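Local coordinates for protein epoxide hydrolase (Aspergillus niger, PDB 3G02) that probably hydrolyses epoxides, as an enantioselective variant of an alpha/beta hydrolase fold enzyme obtained by directed evolution, at residues Lys8-Ser16 against Leu177-Ser185; Ala101-Ile112 against Pro138-Val146. The protein carries 9 engineered substitutions. All coordinates share one frame; numbering follows the deposited sequence. Where two conformers were deposited one is given.

Interaction 1: residues Lys8-Ser16 against Leu177-Ser185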
loop_
_atom_site.group_PDB
_atom_site.type_symbol
_atom_site.label_atom_id
_atom_site.label_comp_id
_atom_site.label_asym_id
_atom_site.label_seq_id
_atom_site.Cartn_x
_atom_site.Cartn_y
_atom_site.Cartn_z
ATOM N N LYS A 8 -34.624 22.545 11.402
ATOM C CA LYS A 8 -34.743 23.236 12.682
ATOM C C LYS A 8 -34.071 22.427 13.790
ATOM O O LYS A 8 -34.446 21.283 14.050
ATOM C CB LYS A 8 -36.219 23.499 13.012
ATOM C CG LYS A 8 -36.453 24.240 14.321
ATOM C CD LYS A 8 -37.938 24.341 14.636
ATOM C CE LYS A 8 -38.167 24.595 16.119
ATOM N NZ LYS A 8 -39.610 24.488 16.481
ATOM N N PHE A 9 -33.075 23.028 14.440
ATOM C CA PHE A 9 -32.398 22.398 15.571
ATOM C C PHE A 9 -33.387 22.098 16.694
ATOM O O PHE A 9 -34.355 22.849 16.874
ATOM C CB PHE A 9 -31.287 23.310 16.102
ATOM C CG PHE A 9 -29.955 23.146 15.408
ATOM C CD1 PHE A 9 -29.870 22.661 14.102
ATOM C CD2 PHE A 9 -28.784 23.514 16.059
ATOM C CE1 PHE A 9 -28.635 22.522 13.469
ATOM C CE2 PHE A 9 -27.550 23.387 15.438
ATOM C CZ PHE A 9 -27.472 22.887 14.140
ATOM N N PRO A 10 -33.156 21.007 17.451
ATOM C CA PRO A 10 -33.987 20.711 18.620
ATOM C C PRO A 10 -33.967 21.866 19.617
ATOM O O PRO A 10 -32.979 22.604 19.690
ATOM C CB PRO A 10 -33.312 19.479 19.227
ATOM C CG PRO A 10 -32.599 18.848 18.081
ATOM C CD PRO A 10 -32.110 19.984 17.257
ATOM N N SER A 11 -35.056 22.027 20.363
ATOM C CA SER A 11 -35.176 23.114 21.337
ATOM C C SER A 11 -34.102 23.046 22.423
ATOM O O SER A 11 -33.704 24.074 22.974
ATOM C CB SER A 11 -36.565 23.113 21.981
ATOM O OG SER A 11 -36.766 21.940 22.751
ATOM N N SER A 12 -33.638 21.832 22.717
ATOM C CA SER A 12 -32.624 21.592 23.748
ATOM C C SER A 12 -31.185 21.808 23.259
ATOM O O SER A 12 -30.242 21.730 24.050
ATOM C CB SER A 12 -32.783 20.185 24.331
ATOM O OG SER A 12 -32.763 19.203 23.304
ATOM N N ALA A 13 -31.021 22.074 21.963
ATOM C CA ALA A 13 -29.698 22.335 21.391
ATOM C C ALA A 13 -29.076 23.590 21.994
ATOM O O ALA A 13 -29.743 24.621 22.133
ATOM C CB ALA A 13 -29.777 22.460 19.873
ATOM N N SER A 14 -27.801 23.491 22.357
ATOM C CA SER A 14 -27.074 24.623 22.919
ATOM C C SER A 14 -26.371 25.438 21.841
ATOM O O SER A 14 -26.216 26.649 21.986
ATOM C CB SER A 14 -26.079 24.158 23.988
ATOM O OG SER A 14 -25.196 23.167 23.493
ATOM N N ILE A 15 -25.962 24.774 20.756
ATOM C CA ILE A 15 -25.238 25.434 19.665
ATOM C C ILE A 15 -26.147 26.109 18.638
ATOM O O ILE A 15 -27.340 25.803 18.542
ATOM C CB ILE A 15 -24.267 24.463 18.935
ATOM C CG1 ILE A 15 -25.015 23.223 18.422
ATOM C CG2 ILE A 15 -23.107 24.088 19.850
ATOM C CD1 ILE A 15 -24.305 22.487 17.290
ATOM N N SER A 16 -25.559 27.027 17.874
ATOM C CA SER A 16 -26.261 27.773 16.838
ATOM C C SER A 16 -26.211 27.023 15.510
ATOM O O SER A 16 -25.169 26.457 15.165
ATOM C CB SER A 16 -25.619 29.151 16.673
ATOM O OG SER A 16 -26.353 29.947 15.763
ATOM N N LEU A 177 -20.874 16.391 19.829
ATOM C CA LEU A 177 -21.806 16.859 18.814
ATOM C C LEU A 177 -23.243 16.579 19.234
ATOM O O LEU A 177 -24.092 17.469 19.169
ATOM C CB LEU A 177 -21.509 16.203 17.459
ATOM C CG LEU A 177 -22.519 16.464 16.337
ATOM C CD1 LEU A 177 -22.568 17.935 15.943
ATOM C CD2 LEU A 177 -22.198 15.593 15.127
ATOM N N MET A 178 -23.503 15.348 19.668
ATOM C CA MET A 178 -24.850 14.954 20.082
ATOM C C MET A 178 -25.320 15.755 21.296
ATOM O O MET A 178 -26.478 16.166 21.357
ATOM C CB MET A 178 -24.932 13.446 20.334
ATOM C CG MET A 178 -24.731 12.590 19.076
ATOM S SD MET A 178 -25.879 13.005 17.749
ATOM C CE MET A 178 -27.255 11.921 18.123
ATOM N N LYS A 179 -24.414 16.000 22.241
ATOM C CA LYS A 179 -24.736 16.839 23.400
ATOM C C LYS A 179 -25.043 18.278 22.986
ATOM O O LYS A 179 -26.020 18.879 23.455
ATOM C CB LYS A 179 -23.606 16.794 24.430
ATOM C CG LYS A 179 -23.564 15.500 25.212
ATOM C CD LYS A 179 -22.315 15.383 26.067
ATOM C CE LYS A 179 -22.394 14.155 26.960
ATOM N NZ LYS A 179 -21.075 13.801 27.563
ATOM N N ASP A 180 -24.217 18.823 22.095
ATOM C CA ASP A 180 -24.409 20.170 21.557
ATOM C C ASP A 180 -25.756 20.347 20.864
ATOM O O ASP A 180 -26.354 21.425 20.922
ATOM C CB ASP A 180 -23.286 20.520 20.578
ATOM C CG ASP A 180 -21.972 20.823 21.272
ATOM O OD1 ASP A 180 -21.914 20.781 22.520
ATOM O OD2 ASP A 180 -20.987 21.089 20.555
ATOM N N LEU A 181 -26.222 19.286 20.206
ATOM C CA LEU A 181 -27.495 19.316 19.490
ATOM C C LEU A 181 -28.684 19.070 20.416
ATOM O O LEU A 181 -29.833 19.077 19.967
ATOM C CB LEU A 181 -27.491 18.310 18.332
ATOM C CG LEU A 181 -26.585 18.649 17.146
ATOM C CD1 LEU A 181 -26.501 17.465 16.194
ATOM C CD2 LEU A 181 -27.068 19.895 16.417
ATOM N N GLY A 182 -28.393 18.850 21.699
ATOM C CA GLY A 182 -29.417 18.732 22.743
ATOM C C GLY A 182 -29.740 17.323 23.196
ATOM O O GLY A 182 -30.784 17.087 23.814
ATOM N N PHE A 183 -28.847 16.378 22.909
ATOM C CA PHE A 183 -29.140 14.971 23.166
ATOM C C PHE A 183 -28.370 14.364 24.344
ATOM O O PHE A 183 -28.177 13.150 24.409
ATOM C CB PHE A 183 -28.944 14.140 21.889
ATOM C CG PHE A 183 -29.612 14.721 20.670
ATOM C CD1 PHE A 183 -30.931 15.184 20.719
ATOM C CD2 PHE A 183 -28.928 14.782 19.460
ATOM C CE1 PHE A 183 -31.545 15.710 19.583
ATOM C CE2 PHE A 183 -29.532 15.305 18.318
ATOM C CZ PHE A 183 -30.842 15.769 18.376
ATOM N N GLY A 184 -27.963 15.216 25.285
ATOM C CA GLY A 184 -27.288 14.773 26.504
ATOM C C GLY A 184 -28.066 13.755 27.324
ATOM O O GLY A 184 -27.472 12.927 28.014
ATOM N N SER A 185 -29.395 13.815 27.240
ATOM C CA SER A 185 -30.273 12.882 27.950
ATOM C C SER A 185 -30.294 11.481 27.337
ATOM O O SER A 185 -30.762 10.534 27.970
ATOM C CB SER A 185 -31.697 13.436 28.035
ATOM O OG SER A 185 -32.262 13.615 26.748
HETATM O O HOH W 1 -22.636 23.771 23.813
HETATM O O HOH W 2 -25.821 21.017 25.069
#

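Interaction 2: residues Ala101-Ile112 against Pro138-Val146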
loop_
_atom_site.group_PDB
_atom_site.type_symbol
_atom_site.label_atom_id
_atom_site.label_comp_id
_atom_site.label_asym_id
_atom_site.label_seq_id
_atom_site.Cartn_x
_atom_site.Cartn_y
_atom_site.Cartn_z
ATOM N N ALA A 101 -28.272 16.268 8.455
ATOM C CA ALA A 101 -29.275 15.895 9.444
ATOM C C ALA A 101 -30.694 15.992 8.925
ATOM O O ALA A 101 -30.995 16.819 8.072
ATOM C CB ALA A 101 -29.137 16.757 10.697
ATOM N N LEU A 102 -31.552 15.128 9.461
ATOM C CA LEU A 102 -32.989 15.358 9.428
ATOM C C LEU A 102 -33.428 15.482 10.875
ATOM O O LEU A 102 -33.360 14.516 11.634
ATOM C CB LEU A 102 -33.740 14.210 8.750
ATOM C CG LEU A 102 -33.560 13.999 7.244
ATOM C CD1 LEU A 102 -34.375 12.785 6.819
ATOM C CD2 LEU A 102 -33.959 15.218 6.423
ATOM N N PHE A 103 -33.843 16.688 11.256
ATOM C CA PHE A 103 -34.348 16.927 12.600
ATOM C C PHE A 103 -35.865 16.866 12.638
ATOM O O PHE A 103 -36.544 17.472 11.810
ATOM C CB PHE A 103 -33.877 18.281 13.132
ATOM C CG PHE A 103 -32.402 18.349 13.408
ATOM C CD1 PHE A 103 -31.833 17.580 14.419
ATOM C CD2 PHE A 103 -31.588 19.191 12.664
ATOM C CE1 PHE A 103 -30.463 17.643 14.676
ATOM C CE2 PHE A 103 -30.219 19.265 12.915
ATOM C CZ PHE A 103 -29.660 18.493 13.923
ATOM N N SER A 104 -36.382 16.122 13.605
ATOM C CA SER A 104 -37.815 16.074 13.844
ATOM C C SER A 104 -38.267 17.320 14.598
ATOM O O SER A 104 -37.473 17.954 15.300
ATOM C CB SER A 104 -38.164 14.825 14.641
ATOM O OG SER A 104 -39.558 14.754 14.894
ATOM N N GLU A 105 -39.538 17.674 14.432
ATOM C CA GLU A 105 -40.155 18.735 15.228
ATOM C C GLU A 105 -40.815 18.147 16.479
ATOM O O GLU A 105 -41.330 18.885 17.321
ATOM C CB GLU A 105 -41.171 19.525 14.396
ATOM C CG GLU A 105 -40.549 20.520 13.418
ATOM C CD GLU A 105 -41.562 21.141 12.466
ATOM O OE1 GLU A 105 -42.779 21.105 12.762
ATOM O OE2 GLU A 105 -41.141 21.673 11.416
ATOM N N ARG A 106 -40.788 16.818 16.594
ATOM C CA ARG A 106 -41.333 16.119 17.755
ATOM C C ARG A 106 -40.389 16.196 18.949
ATOM O O ARG A 106 -39.177 16.011 18.809
ATOM C CB ARG A 106 -41.626 14.650 17.434
ATOM C CG ARG A 106 -42.734 14.428 16.422
ATOM C CD ARG A 106 -43.749 13.401 16.919
ATOM N NE ARG A 106 -43.222 12.038 16.966
ATOM C CZ ARG A 106 -43.825 11.019 17.578
ATOM N NH1 ARG A 106 -44.980 11.198 18.211
ATOM N NH2 ARG A 106 -43.268 9.813 17.565
ATOM N N GLU A 107 -40.954 16.455 20.126
ATOM C CA GLU A 107 -40.173 16.514 21.359
ATOM C C GLU A 107 -39.777 15.119 21.862
ATOM O O GLU A 107 -38.807 14.975 22.611
ATOM C CB GLU A 107 -40.937 17.292 22.440
ATOM C CG GLU A 107 -40.071 17.822 23.589
ATOM C CD GLU A 107 -39.051 18.874 23.156
ATOM O OE1 GLU A 107 -37.957 18.912 23.759
ATOM O OE2 GLU A 107 -39.335 19.660 22.222
ATOM N N ASP A 108 -40.517 14.096 21.438
ATOM C CA ASP A 108 -40.239 12.714 21.845
ATOM C C ASP A 108 -39.343 11.950 20.857
ATOM O O ASP A 108 -39.132 10.741 21.012
ATOM C CB ASP A 108 -41.547 11.944 22.101
ATOM C CG ASP A 108 -42.400 11.777 20.848
ATOM O OD1 ASP A 108 -43.277 10.887 20.849
ATOM O OD2 ASP A 108 -42.206 12.525 19.865
ATOM N N ALA A 109 -38.813 12.662 19.863
ATOM C CA ALA A 109 -38.007 12.050 18.798
ATOM C C ALA A 109 -36.722 11.426 19.331
ATOM O O ALA A 109 -36.022 12.034 20.142
ATOM C CB ALA A 109 -37.695 13.066 17.715
ATOM N N VAL A 110 -36.423 10.214 18.871
ATOM C CA VAL A 110 -35.223 9.493 19.297
ATOM C C VAL A 110 -33.997 10.014 18.541
ATOM O O VAL A 110 -33.958 9.959 17.311
ATOM C CB VAL A 110 -35.347 7.964 19.065
ATOM C CG1 VAL A 110 -34.144 7.234 19.656
ATOM C CG2 VAL A 110 -36.646 7.421 19.652
ATOM N N PRO A 111 -32.990 10.530 19.270
ATOM C CA PRO A 111 -31.767 10.982 18.602
ATOM C C PRO A 111 -30.876 9.820 18.167
ATOM O O PRO A 111 -30.533 8.960 18.978
ATOM C CB PRO A 111 -31.053 11.798 19.685
ATOM C CG PRO A 111 -32.066 11.948 20.819
ATOM C CD PRO A 111 -32.927 10.751 20.726
ATOM N N ILE A 112 -30.518 9.799 16.885
ATOM C CA ILE A 112 -29.618 8.777 16.353
ATOM C C ILE A 112 -28.504 9.458 15.566
ATOM O O ILE A 112 -28.768 10.340 14.751
ATOM C CB ILE A 112 -30.349 7.763 15.419
ATOM C CG1 ILE A 112 -31.612 7.197 16.080
ATOM C CG2 ILE A 112 -29.412 6.612 15.029
ATOM C CD1 ILE A 112 -32.515 6.427 15.122
ATOM N N PRO A 138 -41.598 16.669 9.086
ATOM C CA PRO A 138 -40.935 17.028 10.349
ATOM C C PRO A 138 -41.827 16.810 11.575
ATOM O O PRO A 138 -41.328 16.504 12.660
ATOM C CB PRO A 138 -40.616 18.514 10.164
ATOM C CG PRO A 138 -40.485 18.680 8.685
ATOM C CD PRO A 138 -41.550 17.779 8.115
ATOM N N GLU A 139 -43.139 16.934 11.378
ATOM C CA GLU A 139 -44.121 16.728 12.441
ATOM C C GLU A 139 -44.265 15.256 12.849
ATOM O O GLU A 139 -44.607 14.956 13.993
ATOM C CB GLU A 139 -45.490 17.293 12.021
ATOM C CG GLU A 139 -45.523 18.808 11.751
ATOM C CD GLU A 139 -45.273 19.185 10.291
ATOM O OE1 GLU A 139 -44.764 18.347 9.518
ATOM O OE2 GLU A 139 -45.588 20.333 9.909
ATOM N N THR A 140 -44.003 14.337 11.921
ATOM C CA THR A 140 -44.221 12.910 12.179
ATOM C C THR A 140 -42.951 12.057 12.321
ATOM O O THR A 140 -43.021 10.929 12.818
ATOM C CB THR A 140 -45.152 12.270 11.119
ATOM O OG1 THR A 140 -44.541 12.348 9.827
ATOM C CG2 THR A 140 -46.493 12.992 11.076
ATOM N N LEU A 141 -41.814 12.599 11.887
ATOM C CA LEU A 141 -40.534 11.894 11.955
ATOM C C LEU A 141 -40.249 11.437 13.388
ATOM O O LEU A 141 -40.184 12.266 14.298
ATOM C CB LEU A 141 -39.405 12.789 11.429
ATOM C CG LEU A 141 -38.031 12.169 11.141
ATOM C CD1 LEU A 141 -38.080 11.202 9.957
ATOM C CD2 LEU A 141 -37.021 13.273 10.876
ATOM N N PRO A 142 -40.102 10.114 13.596
ATOM C CA PRO A 142 -39.918 9.570 14.946
ATOM C C PRO A 142 -38.506 9.720 15.505
ATOM O O PRO A 142 -38.305 9.543 16.706
ATOM C CB PRO A 142 -40.268 8.091 14.776
ATOM C CG PRO A 142 -39.899 7.785 13.370
ATOM C CD PRO A 142 -40.117 9.042 12.578
ATOM N N PHE A 143 -37.543 10.015 14.634
ATOM C CA PHE A 143 -36.143 10.095 15.040
ATOM C C PHE A 143 -35.531 11.425 14.636
ATOM O O PHE A 143 -36.003 12.082 13.709
ATOM C CB PHE A 143 -35.311 8.982 14.379
ATOM C CG PHE A 143 -35.929 7.610 14.442
ATOM C CD1 PHE A 143 -36.483 7.117 15.623
ATOM C CD2 PHE A 143 -35.907 6.783 13.322
ATOM C CE1 PHE A 143 -37.040 5.837 15.675
ATOM C CE2 PHE A 143 -36.453 5.504 13.367
ATOM C CZ PHE A 143 -37.021 5.028 14.549
ATOM N N HIS A 144 -34.477 11.824 15.346
ATOM C CA HIS A 144 -33.540 12.807 14.821
ATOM C C HIS A 144 -32.431 11.994 14.176
ATOM O O HIS A 144 -31.897 11.077 14.801
ATOM C CB HIS A 144 -32.946 13.670 15.935
ATOM C CG HIS A 144 -33.938 14.564 16.614
ATOM N ND1 HIS A 144 -34.576 15.599 15.965
ATOM C CD2 HIS A 144 -34.371 14.598 17.896
ATOM C CE1 HIS A 144 -35.377 16.219 16.814
ATOM N NE2 HIS A 144 -35.266 15.635 17.992
ATOM N N LEU A 145 -32.105 12.314 12.929
ATOM C CA LEU A 145 -31.072 11.574 12.207
ATOM C C LEU A 145 -29.895 12.492 11.922
ATOM O O LEU A 145 -29.985 13.391 11.087
ATOM C CB LEU A 145 -31.641 10.963 10.923
ATOM C CG LEU A 145 -32.813 10.001 11.156
ATOM C CD1 LEU A 145 -33.699 9.934 9.929
ATOM C CD2 LEU A 145 -32.338 8.623 11.588
ATOM N N VAL A 146 -28.803 12.263 12.649
ATOM C CA VAL A 146 -27.590 13.065 12.524
ATOM C C VAL A 146 -26.506 12.219 11.860
ATOM O O VAL A 146 -26.208 11.114 12.318
ATOM C CB VAL A 146 -27.094 13.552 13.910
ATOM C CG1 VAL A 146 -25.867 14.455 13.771
ATOM C CG2 VAL A 146 -28.212 14.287 14.663
HETATM O O HOH W 3 -36.912 17.201 19.768
HETATM O O HOH W 4 -40.494 8.645 18.228
HETATM O O HOH W 5 -35.893 14.570 20.987
#

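Interaction 1: residues Lys8-Ser16 against Leu177-Ser185
Phe9 lays one face of its ring over the CD2 methyl of Leu181, a CH-pi contact with the methyl 3.9 Å from the centroid of the Phe9 ring and displaced toward its rim. From another side the same methyl meets CD1 of Ile15, while CG2 of Ile15 rests on CB of Asp180. In Ile15 it is CG1 that sits between the backbone N and the carbonyl carbon (chi1 56°), which places this branch against the carbonyl oxygen of Asp180. Alongside this cluster, CG of Pro10 comes within 3.6 Å of CZ of Phe183, the two side chains crossing at about a right angle.

The polar bonds gather at the C-terminal end of helix 167-180. Ser14 N donates to Asp180 O at 2.9 Å, and Ile15 N adds a weak, straighter bond to the same oxygen. Ser12 OG donates to Gly182 O (2.9 Å), tilted from the carbonyl plane. A water joins Ser14 OG to Lys179 O. The carbonyl of Leu181, buried against Pro10 and Ala13, finds no hydrogen-bonding partner. Gly182 takes a positive phi of 102°, backbone angles that favour glycine, and its bare CA lets Ser12 and Ala13 come close.

Here an N-terminal loop, turning through a type I beta turn from Pro10 to Ala13, packs on the Schellman motif that terminates helix 167-180 of the alpha/beta hydrolase fold.

Interaction 2: residues Ala101-Ile112 against Pro138-Val146
Val110 and Phe143 pair side by side where two parallel strands of the alpha/beta hydrolase sheet meet; with helix 126-135 between them in the chain, strands 110-115 and 143-148 form a beta-alpha-beta unit. Their short segments run 15° from parallel. On its other edge strand 143-148 is antiparallel to strand 95-102.

The backbone ladder shows both modes. Val110 N donates to Pro142 O, His144 N to Val110 O, Ile112 N to His144 O and Val146 N to Ile112 O. Leu102 and Leu145 form an antiparallel hydrogen-bonded pair, with two bonds of 2.8 Å between their N and O atoms. Beyond the strands, Glu105 N binds Pro138 O.

Among apolar contacts, CD1 of Ile112 lies over one face of the Phe143 ring, 4.0 Å from the ring centroid, and Pro142 CG occupies the opposite face. Val110 CB touches Phe143 CD1 at 3.7 Å. In one of the two conformers of Leu141, its CD2 packs against Leu102 CB, and the CD1 methyls of Leu102 and Leu145 approach each other more loosely.

His144 projects to the other side of the sheet, with Ala109 CB over one face of its imidazole, 3.8 Å from the ring centroid. ND1 approaches the edge of the Phe103 ring, and two waters lie in the imidazole plane beside NE2, one linking it to Arg106 O and the other to Ala109 O.

Side-chain polar bonding centres on Ser104. Its OG, swung anti to the backbone N (chi1 180°), donates to Leu141 O at 2.6 Å and accepts from Arg106 N at 2.9 Å, the latter bond closing an ST turn.

In the fold
The two contacts illustrate how strand pairing within an alpha/beta hydrolase sheet and a loop packed on a helix end meet through shared side chains. Their centres lie about 12 Å apart, on the same side of the chain's centre, and interaction 2 is nested within the chain loop that interaction 1 closes. They touch directly: Phe183 CE1 meets His144 CD2 at 3.5 Å, Phe183 CG meets Pro111 CB at 3.4 Å, and Lys8 O lies 3.2 Å from Phe103 CB. Phe183, just past helix 167-180, therefore packs onto the sheet of interaction 2, while Phe9 and Leu181 contact Phe103. Both contacts lie away from the predicted catalytic residues Asp193, Tyr315 and His375.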